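Local coordinates for outer membrane protein SusF (Bacteroides thetaiotaomicron, PDB 4FE9), which binds starch at the cell surface, ahead of its transport into the periplasm for degradation, at residues I65-L70 / I78-T83; I117-V122 / I129-N134; N280-L285 / A313-D318; F299-N304 / I363-P368. One frame throughout, in Å; residues are numbered along the deposited sequence.

Contact 1: residues I65-L70 / I78-T83; sequences IAVNSL and IPFSMT
F80 and L70 lead the apolar packing between 65-70 and 78-83. L70 lies over one face of the F80 ring, with L70 CB 4.1 Å above the ring plane and offset toward the rim. L70 CD1 reaches the root of the ring, 4.0 Å from F80 CG. V67 and F80 point at each other from opposite directions, and V67 CG1 meets the far end of the ring obliquely, 3.5 Å from F80 CZ. The F80 ring stands up toward 65-70 because CG sits between the backbone N and the carbonyl carbon (chi1 70°). Replacing F80 by alanine would probably open a gap beneath V67 and L70. L70 and I78 lie side by side, with L70 CD2 3.6 Å from I78 CG2.

The M82 thioether crosses I65 at about a right angle. M82 SD is 4.0 Å from I65 CG2. The chain bends at chi3 (84°), which brings M82 CE to 3.6 Å from I65 O.

No direct hydrogen bond joins the segments. One water bridges them, donating to L70 O (2.7 Å) and accepting from I78 N (2.8 Å).

V67 and M82 also touch F88 of strand 87-91, and N68 and S69 both face N118 in a classic beta bulge. Side-chain packing between strand 64-72 and the loop and short strand of 78-83, which do not pair, is consistent with the apolar interior of an Ig-like beta-sandwich.

Contact 2: residues I117-V122 / I129-N134; sequences INASAV and IQLVGN
N118 reaches out with CG anti to the backbone N (chi1 -177°), and Q130 bends back at chi2 (74°), so that their amides meet. The two side chains cross at about a right angle, with their amide planes steeply turned. Q130 NE2 donates to N118 OD1 (2.8 Å) in a nearly straight bond of 172°, approaching from above the N118 carbonyl plane. It also donates to L131 O (2.9 Å). These two bonds hold the Q130 amide group in place, and N118 OD1 takes a further bond from N68 ND2.

The backbones form an antiparallel ladder. A121 and I129 are a hydrogen-bonded pair, with A121 N to I129 O and I129 N to A121 O both 2.8 Å. L131 N donates to A119 O (2.9 Å). On the face opposite Q130, L131 CD1 packs 4.1 Å from A119 CB. Toward I117 and G133, waters fill in between the chains. One accepts from A119 N (2.8 Å).

The segments belong to a beta hairpin, 111-122 with 128-141. Strand 64-72 pairs with 111-122 on its other side. Strand 27-33 runs parallel to 128-141, and its L27 and A29 touch L131.

Contact 3: residues N280-L285 / A313-D318; sequences NAWKAL and ANWGND. With GLC (alpha-D-glucopyranose), chain C; EDO (1,2-ethanediol), chain H; EDO (1,2-ethanediol), chain F.
W282 packs flat on the backbone of A313 and N314, and this is the tight part of the contact. One face of the indole covers the peptide link, with A313 C 3.4 Å above the plane and over its centre. A313 CB adds a contact at the base of the ring, 3.7 Å from W282 CG. W282 CG lies beside the backbone N (chi1 -61°), a turn that carries the indole over 313-314. Its NE1 bonds to G273 O.

The outer edge of W282 then points into the face of W315. The six-membered rings form a T-shaped pair, with centroids 5.2 Å apart and planes at 66°. W282 CH2 stands over the centre of the W315 indole.

W315 is a sugar platform of the second carbohydrate-binding module. A bound glucose lies over its opposite face, with GLC C4 3.9 Å above the W315 ring plane. W315 and D318 share this glycan pocket with W272, K308 and N341, and W315 NE1 is held by W272 O.

The ligand side is looser and more polar. GLC O2 donates to D318 OD1 (2.8 Å), which also forms a salt bridge with K308. D318 OD2 uses its anti lone pair to take G316 N (2.8 Å), which helps to fix the carboxylate. At the rim, N314 ND2 reaches an ethanediol O2 (3.0 Å) in an almost straight bond of 176°.

Contact 4: residues F299-N304 / I363-P368; sequences FYFAAN and IEFEKP. With EDO (1,2-ethanediol), chain J.
F301 and F365 meet inside the second carbohydrate-binding module, on strands of its antiparallel sheet. The strands are 294-301 and 360-366. They do not pair with each other, because strand 348-357 runs between them and bonds to both. Two rings thus reach across an intervening strand.

The side chains cross at about a right angle. Their ring planes are inclined at 43°, an oblique meeting. The centroids are 5.2 Å apart. The outer corner of F365 comes over one face of F301, where F365 CE2 is 3.5 Å from F301 CE2. F365 CE2 is also 3.8 Å from F301 CD2, so it sits over that side of the ring. In F301, CG lies anti to the carbonyl carbon (chi1 -60°), and F365 has the same kind of first torsion. Both rings thereby extend toward each other.

The contact is small and buried, and no hydrogen bond joins the segments. V352 of the central strand touches both rings. Y350 and V344 also pack on F301, while L342 of strand 341-343, L335 of a loop and A333 of helix 327-333 pack on F365. With alanine in place of F301, the F365 corner would probably lose its partner and a gap would open beside V352.

The F365 ring is also met at its edge, in plane, by its strand neighbour I363, with I363 CG2 3.8 Å from F365 CE1.

Overall arrangement
From the N terminus, contact 1 comes first and closes a loop of seven residues. Contact 2 follows and closes a hairpin. The two touch, since strands 64-72 and 111-122 are neighbours in one sheet, and N68 N lies 2.7 Å from N118 O. Both belong to the N-terminal domain. Contacts 3 and 4 lie in the second carbohydrate-binding module, with centres about 54 to 58 Å from those of contacts 1 and 2. They close loops of 27 and 58 residues and cross along the chain. Strands 283-287 and 294-301 are adjacent, and K283 and L285 pack on F299. Contact 3 ties the sheet to the sugar-binding loop, and contact 4 joins its strand 294-301 to the edge strand 360-366.

Contact 1: residues I65-L70 / I78-T83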
loop_
_atom_site.group_PDB
_atom_site.type_symbol
_atom_site.label_atom_id
_atom_site.label_comp_id
_atom_site.label_asym_id
_atom_site.label_seq_id
_atom_site.Cartn_x
_atom_site.Cartn_y
_atom_site.Cartn_z
ATOM N N ILE A 65 18.591 42.665 3.947
ATOM C CA ILE A 65 17.893 41.424 4.286
ATOM C C ILE A 65 18.463 40.301 3.433
ATOM O O ILE A 65 18.535 40.427 2.224
ATOM C CB ILE A 65 16.376 41.545 4.011
ATOM C CG1 ILE A 65 15.741 42.665 4.877
ATOM C CG2 ILE A 65 15.670 40.198 4.211
ATOM C CD1 ILE A 65 15.874 42.449 6.388
ATOM N N ALA A 66 18.892 39.211 4.078
ATOM C CA ALA A 66 19.280 37.995 3.359
ATOM C C ALA A 66 18.309 36.900 3.680
ATOM O O ALA A 66 17.940 36.715 4.845
ATOM C CB ALA A 66 20.707 37.558 3.755
ATOM N N VAL A 67 18.011 36.068 2.693
ATOM C CA VAL A 67 17.064 34.977 2.914
ATOM C C VAL A 67 17.777 33.674 3.032
ATOM O O VAL A 67 18.424 33.248 2.096
ATOM C CB VAL A 67 15.937 34.925 1.793
ATOM C CG1 VAL A 67 14.916 33.849 2.105
ATOM C CG2 VAL A 67 15.252 36.240 1.702
ATOM N N ASN A 68 17.784 33.109 4.250
ATOM C CA ASN A 68 18.492 31.844 4.547
ATOM C C ASN A 68 17.704 30.646 4.039
ATOM O O ASN A 68 18.275 29.623 3.701
ATOM C CB ASN A 68 18.694 31.663 6.084
ATOM C CG ASN A 68 19.357 32.834 6.712
ATOM O OD1 ASN A 68 20.314 33.385 6.155
ATOM N ND2 ASN A 68 18.758 33.347 7.786
ATOM N N SER A 69 16.385 30.722 4.098
ATOM C CA SER A 69 15.584 29.665 3.459
ATOM C C SER A 69 14.155 30.106 3.247
ATOM O O SER A 69 13.703 31.021 3.910
ATOM C CB SER A 69 15.642 28.370 4.270
ATOM O OG SER A 69 14.919 28.480 5.472
ATOM N N LEU A 70 13.574 29.678 2.131
ATOM C CA LEU A 70 12.141 29.876 1.898
ATOM C C LEU A 70 11.514 28.540 1.591
ATOM O O LEU A 70 11.901 27.874 0.637
ATOM C CB LEU A 70 11.929 30.833 0.737
ATOM C CG LEU A 70 10.479 31.198 0.393
ATOM C CD1 LEU A 70 10.391 32.545 -0.279
ATOM C CD2 LEU A 70 9.913 30.146 -0.507
ATOM N N ILE A 78 11.947 26.200 -3.517
ATOM C CA ILE A 78 11.550 26.744 -4.791
ATOM C C ILE A 78 12.514 27.912 -5.044
ATOM O O ILE A 78 12.830 28.657 -4.117
ATOM C CB ILE A 78 10.106 27.342 -4.712
ATOM C CG1 ILE A 78 9.676 27.887 -6.066
ATOM C CG2 ILE A 78 10.037 28.497 -3.652
ATOM C CD1 ILE A 78 8.132 27.953 -6.233
ATOM N N PRO A 79 13.005 28.055 -6.288
ATOM C CA PRO A 79 13.694 29.273 -6.689
ATOM C C PRO A 79 12.832 30.528 -6.383
ATOM O O PRO A 79 11.648 30.535 -6.653
ATOM C CB PRO A 79 13.857 29.103 -8.212
ATOM C CG PRO A 79 13.805 27.615 -8.433
ATOM C CD PRO A 79 12.865 27.087 -7.395
ATOM N N PHE A 80 13.466 31.615 -5.966
ATOM C CA PHE A 80 12.709 32.820 -5.606
ATOM C C PHE A 80 13.571 34.021 -5.804
ATOM O O PHE A 80 14.800 33.893 -5.908
ATOM C CB PHE A 80 12.180 32.738 -4.136
ATOM C CG PHE A 80 13.262 32.835 -3.090
ATOM C CD1 PHE A 80 14.019 31.709 -2.740
ATOM C CD2 PHE A 80 13.606 34.081 -2.532
ATOM C CE1 PHE A 80 15.053 31.804 -1.789
ATOM C CE2 PHE A 80 14.726 34.216 -1.694
ATOM C CZ PHE A 80 15.429 33.078 -1.284
ATOM N N SER A 81 12.947 35.185 -5.940
ATOM C CA SER A 81 13.680 36.426 -5.909
ATOM C C SER A 81 12.975 37.390 -4.957
ATOM O O SER A 81 11.861 37.130 -4.532
ATOM C CB SER A 81 13.762 37.023 -7.320
ATOM O OG SER A 81 12.482 37.486 -7.730
ATOM N N MET A 82 13.667 38.446 -4.548
ATOM C CA MET A 82 13.113 39.375 -3.567
ATOM C C MET A 82 13.348 40.803 -4.054
ATOM O O MET A 82 14.405 41.096 -4.542
ATOM C CB MET A 82 13.774 39.134 -2.191
ATOM C CG MET A 82 13.424 40.173 -1.136
ATOM S SD MET A 82 14.445 40.052 0.389
ATOM C CE MET A 82 15.919 41.011 -0.120
ATOM N N THR A 83 12.296 41.617 -4.140
ATOM C CA THR A 83 12.436 42.921 -4.799
ATOM C C THR A 83 13.064 43.928 -3.824
ATOM O O THR A 83 13.211 43.629 -2.627
ATOM C CB THR A 83 11.117 43.462 -5.249
ATOM O OG1 THR A 83 10.326 43.810 -4.099
ATOM C CG2 THR A 83 10.366 42.433 -6.115
HETATM O O HOH W 1 13.227 27.891 -1.730
#

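Contact 2: residues I117-V122 / I129-N134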
loop_
_atom_site.group_PDB
_atom_site.type_symbol
_atom_site.label_atom_id
_atom_site.label_comp_id
_atom_site.label_asym_id
_atom_site.label_seq_id
_atom_site.Cartn_x
_atom_site.Cartn_y
_atom_site.Cartn_z
ATOM N N ILE A 117 9.624 31.818 5.743
ATOM C CA ILE A 117 10.846 32.529 5.330
ATOM C C ILE A 117 11.780 32.767 6.512
ATOM O O ILE A 117 11.362 33.286 7.549
ATOM C CB ILE A 117 10.544 33.880 4.680
ATOM C CG1 ILE A 117 9.608 33.700 3.472
ATOM C CG2 ILE A 117 11.845 34.529 4.216
ATOM C CD1 ILE A 117 9.111 34.994 2.882
ATOM N N ASN A 118 12.964 32.198 6.434
ATOM C CA ASN A 118 13.974 32.388 7.469
ATOM C C ASN A 118 14.962 33.432 6.949
ATOM O O ASN A 118 15.657 33.197 5.932
ATOM C CB ASN A 118 14.686 31.038 7.753
ATOM C CG ASN A 118 15.713 31.127 8.866
ATOM O OD1 ASN A 118 16.480 32.113 8.977
ATOM N ND2 ASN A 118 15.809 30.067 9.636
ATOM N N ALA A 119 14.871 34.653 7.483
ATOM C CA ALA A 119 15.717 35.729 7.004
ATOM C C ALA A 119 16.714 36.203 8.079
ATOM O O ALA A 119 16.511 35.978 9.277
ATOM C CB ALA A 119 14.856 36.910 6.512
ATOM N N SER A 120 17.745 36.925 7.627
ATOM C CA SER A 120 18.684 37.610 8.517
ATOM C C SER A 120 18.890 39.037 8.083
ATOM O O SER A 120 18.740 39.375 6.906
ATOM C CB SER A 120 20.037 36.882 8.546
ATOM O OG SER A 120 19.911 35.637 9.194
ATOM N N ALA A 121 19.217 39.890 9.035
ATOM C CA ALA A 121 19.594 41.271 8.734
ATOM C C ALA A 121 21.109 41.297 8.545
ATOM O O ALA A 121 21.822 40.706 9.319
ATOM C CB ALA A 121 19.199 42.179 9.896
ATOM N N VAL A 122 21.585 42.035 7.559
ATOM C CA VAL A 122 22.999 42.079 7.269
ATOM C C VAL A 122 23.585 43.504 7.500
ATOM O O VAL A 122 23.033 44.494 7.037
ATOM C CB VAL A 122 23.272 41.584 5.832
ATOM C CG1 VAL A 122 24.768 41.643 5.513
ATOM C CG2 VAL A 122 22.762 40.114 5.684
ATOM N N ILE A 129 22.397 38.727 11.272
ATOM C CA ILE A 129 21.702 38.522 12.523
ATOM C C ILE A 129 20.319 37.968 12.257
ATOM O O ILE A 129 19.583 38.520 11.467
ATOM C CB ILE A 129 21.607 39.847 13.334
ATOM C CG1 ILE A 129 23.018 40.319 13.699
ATOM C CG2 ILE A 129 20.822 39.651 14.597
ATOM C CD1 ILE A 129 23.260 41.772 13.333
ATOM N N GLN A 130 19.999 36.858 12.924
ATOM C CA GLN A 130 18.789 36.073 12.671
ATOM C C GLN A 130 17.507 36.900 12.958
ATOM O O GLN A 130 17.424 37.601 13.979
ATOM C CB GLN A 130 18.820 34.832 13.574
ATOM C CG GLN A 130 17.605 33.996 13.546
ATOM C CD GLN A 130 17.500 33.183 12.264
ATOM O OE1 GLN A 130 18.376 32.349 11.963
ATOM N NE2 GLN A 130 16.480 33.478 11.458
ATOM N N LEU A 131 16.568 36.895 12.020
ATOM C CA LEU A 131 15.195 37.415 12.286
ATOM C C LEU A 131 14.233 36.297 12.622
ATOM O O LEU A 131 14.218 35.260 11.952
ATOM C CB LEU A 131 14.679 38.241 11.086
ATOM C CG LEU A 131 15.655 39.316 10.586
ATOM C CD1 LEU A 131 15.272 39.885 9.257
ATOM C CD2 LEU A 131 15.878 40.437 11.616
ATOM N N VAL A 132 13.500 36.440 13.724
ATOM C CA VAL A 132 12.428 35.489 14.035
ATOM C C VAL A 132 11.083 36.031 13.510
ATOM O O VAL A 132 10.637 37.128 13.911
ATOM C CB VAL A 132 12.317 35.189 15.575
ATOM C CG1 VAL A 132 11.179 34.204 15.843
ATOM C CG2 VAL A 132 13.634 34.641 16.126
ATOM N N GLY A 133 10.540 35.367 12.492
ATOM C CA GLY A 133 9.340 35.871 11.830
ATOM C C GLY A 133 8.222 34.853 11.882
ATOM O O GLY A 133 8.413 33.746 12.368
ATOM N N ASN A 134 7.057 35.210 11.338
ATOM C CA ASN A 134 5.910 34.301 11.349
ATOM C C ASN A 134 5.829 33.577 9.991
ATOM O O ASN A 134 6.395 34.040 9.029
ATOM C CB ASN A 134 4.635 35.116 11.555
ATOM C CG ASN A 134 4.558 36.306 10.609
ATOM O OD1 ASN A 134 5.531 37.031 10.448
ATOM N ND2 ASN A 134 3.492 36.382 9.852
HETATM O O HOH W 2 12.850 35.194 9.371
HETATM O O HOH W 3 7.311 33.167 6.582
HETATM O O HOH W 4 8.839 33.116 8.647
HETATM O O HOH W 5 11.512 32.993 11.016
#

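Contact 3: residues N280-L285 / A313-D318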
loop_
_atom_site.group_PDB
_atom_site.type_symbol
_atom_site.label_atom_id
_atom_site.label_comp_id
_atom_site.label_asym_id
_atom_site.label_seq_id
_atom_site.Cartn_x
_atom_site.Cartn_y
_atom_site.Cartn_z
ATOM N N ASN A 280 11.589 -29.146 10.931
ATOM C CA ASN A 280 11.816 -28.810 12.329
ATOM C C ASN A 280 12.188 -27.334 12.515
ATOM O O ASN A 280 11.692 -26.669 13.429
ATOM C CB ASN A 280 12.894 -29.738 12.935
ATOM C CG ASN A 280 12.337 -31.137 13.294
ATOM O OD1 ASN A 280 11.198 -31.268 13.795
ATOM N ND2 ASN A 280 13.113 -32.174 12.999
ATOM N N ALA A 281 12.963 -26.803 11.576
ATOM C CA ALA A 281 13.374 -25.415 11.633
ATOM C C ALA A 281 12.423 -24.444 10.859
ATOM O O ALA A 281 12.427 -23.240 11.119
ATOM C CB ALA A 281 14.779 -25.281 11.149
ATOM N N TRP A 282 11.639 -24.980 9.908
ATOM C CA TRP A 282 10.845 -24.139 8.954
ATOM C C TRP A 282 9.408 -24.594 8.871
ATOM O O TRP A 282 9.149 -25.733 8.499
ATOM C CB TRP A 282 11.453 -24.188 7.569
ATOM C CG TRP A 282 12.814 -23.679 7.516
ATOM C CD1 TRP A 282 13.952 -24.383 7.729
ATOM C CD2 TRP A 282 13.211 -22.302 7.368
ATOM N NE1 TRP A 282 15.049 -23.546 7.668
ATOM C CE2 TRP A 282 14.620 -22.269 7.418
ATOM C CE3 TRP A 282 12.512 -21.111 7.125
ATOM C CZ2 TRP A 282 15.349 -21.099 7.201
ATOM C CZ3 TRP A 282 13.235 -19.948 6.903
ATOM C CH2 TRP A 282 14.642 -19.939 7.007
ATOM N N LYS A 283 8.470 -23.713 9.213
ATOM C CA LYS A 283 7.060 -24.059 9.195
ATOM C C LYS A 283 6.392 -23.501 7.929
ATOM O O LYS A 283 6.348 -22.286 7.731
ATOM C CB LYS A 283 6.353 -23.482 10.417
ATOM C CG LYS A 283 7.013 -23.841 11.781
ATOM C CD LYS A 283 6.618 -25.232 12.221
ATOM C CE LYS A 283 7.809 -26.156 12.178
ATOM N NZ LYS A 283 7.708 -27.264 13.186
ATOM N N ALA A 284 5.818 -24.379 7.125
ATOM C CA ALA A 284 5.063 -23.952 5.933
ATOM C C ALA A 284 3.787 -23.221 6.346
ATOM O O ALA A 284 3.134 -23.614 7.310
ATOM C CB ALA A 284 4.745 -25.167 5.050
ATOM N N LEU A 285 3.524 -22.062 5.743
ATOM C CA LEU A 285 2.164 -21.482 5.792
ATOM C C LEU A 285 1.288 -21.990 4.647
ATOM O O LEU A 285 1.773 -22.534 3.702
ATOM C CB LEU A 285 2.207 -19.954 5.774
ATOM C CG LEU A 285 2.602 -19.302 7.114
ATOM C CD1 LEU A 285 4.160 -19.362 7.292
ATOM C CD2 LEU A 285 2.077 -17.849 7.179
ATOM N N ALA A 313 12.365 -22.878 2.504
ATOM C CA ALA A 313 12.696 -23.332 3.855
ATOM C C ALA A 313 14.189 -23.092 4.118
ATOM O O ALA A 313 14.961 -24.034 4.297
ATOM C CB ALA A 313 12.339 -24.830 4.032
ATOM N N ASN A 314 14.594 -21.824 4.039
ATOM C CA ASN A 314 15.987 -21.447 4.131
ATOM C C ASN A 314 16.103 -19.933 4.058
ATOM O O ASN A 314 15.148 -19.250 3.642
ATOM C CB ASN A 314 16.796 -22.078 3.012
ATOM C CG ASN A 314 18.285 -22.131 3.330
ATOM O OD1 ASN A 314 18.687 -21.938 4.469
ATOM N ND2 ASN A 314 19.090 -22.438 2.339
ATOM N N TRP A 315 17.281 -19.401 4.431
ATOM C CA TRP A 315 17.495 -17.937 4.413
ATOM C C TRP A 315 17.667 -17.470 2.978
ATOM O O TRP A 315 18.033 -18.262 2.106
ATOM C CB TRP A 315 18.718 -17.559 5.258
ATOM C CG TRP A 315 18.506 -17.842 6.701
ATOM C CD1 TRP A 315 19.040 -18.883 7.411
ATOM C CD2 TRP A 315 17.469 -17.302 7.524
ATOM N NE1 TRP A 315 18.557 -18.876 8.694
ATOM C CE2 TRP A 315 17.538 -17.961 8.769
ATOM C CE3 TRP A 315 16.532 -16.285 7.353
ATOM C CZ2 TRP A 315 16.742 -17.611 9.828
ATOM C CZ3 TRP A 315 15.722 -15.957 8.402
ATOM C CH2 TRP A 315 15.792 -16.644 9.612
ATOM N N GLY A 316 17.277 -16.227 2.706
ATOM C CA GLY A 316 17.374 -15.672 1.338
ATOM C C GLY A 316 16.052 -15.042 0.927
ATOM O O GLY A 316 15.008 -15.725 0.908
ATOM N N ASN A 317 16.065 -13.728 0.710
ATOM C CA ASN A 317 14.838 -12.974 0.455
ATOM C C ASN A 317 13.854 -13.091 1.607
ATOM O O ASN A 317 12.649 -12.912 1.444
ATOM C CB ASN A 317 14.186 -13.435 -0.856
ATOM C CG ASN A 317 15.077 -13.179 -2.072
ATOM O OD1 ASN A 317 15.626 -14.118 -2.676
ATOM N ND2 ASN A 317 15.280 -11.914 -2.388
ATOM N N ASP A 318 14.393 -13.248 2.799
ATOM C CA ASP A 318 13.588 -13.378 3.990
ATOM C C ASP A 318 13.214 -11.985 4.541
ATOM O O ASP A 318 13.797 -10.983 4.151
ATOM C CB ASP A 318 14.389 -14.154 5.029
ATOM C CG ASP A 318 15.805 -13.643 5.149
ATOM O OD1 ASP A 318 16.011 -12.710 5.953
ATOM O OD2 ASP A 318 16.673 -14.060 4.336
HETATM C C1 GLC C . 20.248 -13.847 6.956
HETATM C C2 GLC C . 18.901 -13.321 7.437
HETATM C C3 GLC C . 18.912 -13.073 8.929
HETATM C C4 GLC C . 19.339 -14.333 9.657
HETATM C C5 GLC C . 20.660 -14.814 9.116
HETATM C C6 GLC C . 21.080 -16.116 9.790
HETATM O O2 GLC C . 18.621 -12.101 6.773
HETATM O O3 GLC C . 17.620 -12.660 9.391
HETATM O O4 GLC C . 19.527 -14.040 11.018
HETATM O O5 GLC C . 20.592 -15.016 7.699
HETATM O O6 GLC C . 22.338 -16.502 9.236
HETATM C C1 EDO H . 15.962 -24.103 -0.813
HETATM O O1 EDO H . 15.114 -24.967 -0.013
HETATM C C2 EDO H . 17.364 -24.022 -0.179
HETATM O O2 EDO H . 17.965 -22.749 -0.456
HETATM C C1 EDO F . -0.417 -24.344 10.502
HETATM O O1 EDO F . -1.701 -23.712 10.583
HETATM C C2 EDO F . 0.179 -23.986 9.162
HETATM O O2 EDO F . 1.428 -24.665 9.016
#

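Contact 4: residues F299-N304 / I363-P368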
loop_
_atom_site.group_PDB
_atom_site.type_symbol
_atom_site.label_atom_id
_atom_site.label_comp_id
_atom_site.label_asym_id
_atom_site.label_seq_id
_atom_site.Cartn_x
_atom_site.Cartn_y
_atom_site.Cartn_z
ATOM N N PHE A 299 -0.464 -20.735 14.792
ATOM C CA PHE A 299 0.823 -21.008 15.410
ATOM C C PHE A 299 0.782 -20.582 16.880
ATOM O O PHE A 299 -0.053 -19.756 17.275
ATOM C CB PHE A 299 1.955 -20.258 14.707
ATOM C CG PHE A 299 2.192 -20.687 13.289
ATOM C CD1 PHE A 299 2.760 -21.939 13.004
ATOM C CD2 PHE A 299 1.947 -19.808 12.242
ATOM C CE1 PHE A 299 2.982 -22.337 11.691
ATOM C CE2 PHE A 299 2.174 -20.197 10.915
ATOM C CZ PHE A 299 2.763 -21.432 10.647
ATOM N N TYR A 300 1.650 -21.194 17.689
ATOM C CA TYR A 300 1.790 -20.800 19.094
ATOM C C TYR A 300 2.933 -19.894 19.239
ATOM O O TYR A 300 4.040 -20.243 18.858
ATOM C CB TYR A 300 1.981 -22.005 20.020
ATOM C CG TYR A 300 1.910 -21.603 21.488
ATOM C CD1 TYR A 300 0.694 -21.164 22.049
ATOM C CD2 TYR A 300 3.055 -21.429 22.221
ATOM C CE1 TYR A 300 0.628 -20.665 23.339
ATOM C CE2 TYR A 300 3.002 -20.907 23.525
ATOM C CZ TYR A 300 1.780 -20.518 24.063
ATOM O OH TYR A 300 1.701 -20.019 25.356
ATOM N N PHE A 301 2.706 -18.730 19.855
ATOM C CA PHE A 301 3.846 -17.855 20.214
ATOM C C PHE A 301 3.912 -17.627 21.735
ATOM O O PHE A 301 2.893 -17.336 22.374
ATOM C CB PHE A 301 3.778 -16.521 19.476
ATOM C CG PHE A 301 3.804 -16.650 17.975
ATOM C CD1 PHE A 301 5.019 -16.707 17.280
ATOM C CD2 PHE A 301 2.633 -16.685 17.259
ATOM C CE1 PHE A 301 5.042 -16.796 15.863
ATOM C CE2 PHE A 301 2.646 -16.766 15.844
ATOM C CZ PHE A 301 3.857 -16.794 15.163
ATOM N N ALA A 302 5.051 -17.965 22.300
ATOM C CA ALA A 302 5.471 -17.486 23.636
ATOM C C ALA A 302 5.688 -15.968 23.634
ATOM O O ALA A 302 5.736 -15.332 22.571
ATOM C CB ALA A 302 6.739 -18.177 24.044
ATOM N N ALA A 303 5.929 -15.398 24.811
ATOM C CA ALA A 303 6.310 -13.994 24.889
ATOM C C ALA A 303 7.788 -13.873 24.579
ATOM O O ALA A 303 8.544 -14.773 24.889
ATOM C CB ALA A 303 5.979 -13.425 26.272
ATOM N N ASN A 304 8.116 -12.945 23.673
ATOM C CA ASN A 304 9.512 -12.703 23.264
ATOM C C ASN A 304 10.084 -13.656 22.223
ATOM O O ASN A 304 11.270 -13.589 21.900
ATOM C CB ASN A 304 10.436 -12.643 24.482
ATOM C CG ASN A 304 10.060 -11.518 25.453
ATOM O OD1 ASN A 304 9.132 -10.730 25.205
ATOM N ND2 ASN A 304 10.724 -11.490 26.590
ATOM N N ILE A 363 1.907 -8.197 7.197
ATOM C CA ILE A 363 1.792 -9.267 8.200
ATOM C C ILE A 363 0.716 -8.883 9.189
ATOM O O ILE A 363 0.657 -7.724 9.590
ATOM C CB ILE A 363 3.111 -9.461 8.927
ATOM C CG1 ILE A 363 4.183 -9.897 7.950
ATOM C CG2 ILE A 363 2.968 -10.454 10.094
ATOM C CD1 ILE A 363 5.618 -9.807 8.495
ATOM N N GLU A 364 -0.289 -9.757 9.362
ATOM C CA GLU A 364 -1.325 -9.567 10.400
ATOM C C GLU A 364 -1.343 -10.728 11.394
ATOM O O GLU A 364 -1.071 -11.876 11.016
ATOM C CB GLU A 364 -2.708 -9.395 9.774
ATOM C CG GLU A 364 -2.807 -8.220 8.799
ATOM C CD GLU A 364 -2.746 -6.841 9.508
ATOM O OE1 GLU A 364 -1.654 -6.206 9.540
ATOM O OE2 GLU A 364 -3.785 -6.413 10.047
ATOM N N PHE A 365 -1.477 -10.400 12.685
ATOM C CA PHE A 365 -1.861 -11.376 13.710
ATOM C C PHE A 365 -3.280 -11.176 14.128
ATOM O O PHE A 365 -3.697 -10.050 14.400
ATOM C CB PHE A 365 -0.978 -11.251 14.921
ATOM C CG PHE A 365 0.346 -11.876 14.752
ATOM C CD1 PHE A 365 1.145 -11.550 13.663
ATOM C CD2 PHE A 365 0.830 -12.771 15.700
ATOM C CE1 PHE A 365 2.389 -12.130 13.499
ATOM C CE2 PHE A 365 2.073 -13.355 15.557
ATOM C CZ PHE A 365 2.862 -13.044 14.444
ATOM N N GLU A 366 -4.035 -12.263 14.189
ATOM C CA GLU A 366 -5.471 -12.194 14.441
ATOM C C GLU A 366 -5.904 -13.235 15.472
ATOM O O GLU A 366 -5.168 -14.120 15.779
ATOM C CB GLU A 366 -6.226 -12.414 13.150
ATOM C CG GLU A 366 -6.282 -11.161 12.266
ATOM C CD GLU A 366 -6.724 -11.469 10.841
ATOM O OE1 GLU A 366 -7.822 -12.062 10.658
ATOM O OE2 GLU A 366 -5.989 -11.077 9.912
ATOM N N LYS A 367 -7.123 -13.121 15.980
ATOM C CA LYS A 367 -7.643 -14.148 16.879
ATOM C C LYS A 367 -7.659 -15.492 16.121
ATOM O O LYS A 367 -8.100 -15.544 14.968
ATOM C CB LYS A 367 -9.060 -13.800 17.340
ATOM C CG LYS A 367 -9.176 -12.481 18.136
ATOM C CD LYS A 367 -8.652 -12.637 19.547
ATOM C CE LYS A 367 -9.780 -12.892 20.535
ATOM N NZ LYS A 367 -9.847 -14.327 20.950
ATOM N N PRO A 368 -7.172 -16.576 16.770
ATOM C CA PRO A 368 -7.200 -17.924 16.162
ATOM C C PRO A 368 -8.593 -18.515 16.170
ATOM O O PRO A 368 -8.837 -19.457 16.902
ATOM C CB PRO A 368 -6.308 -18.727 17.086
ATOM C CG PRO A 368 -6.559 -18.124 18.428
ATOM C CD PRO A 368 -6.729 -16.621 18.172
HETATM C C1 EDO J . 6.471 -16.238 27.398
HETATM O O1 EDO J . 5.128 -16.770 27.295
HETATM C C2 EDO J . 7.483 -17.367 27.229
HETATM O O2 EDO J . 8.795 -16.849 26.981
#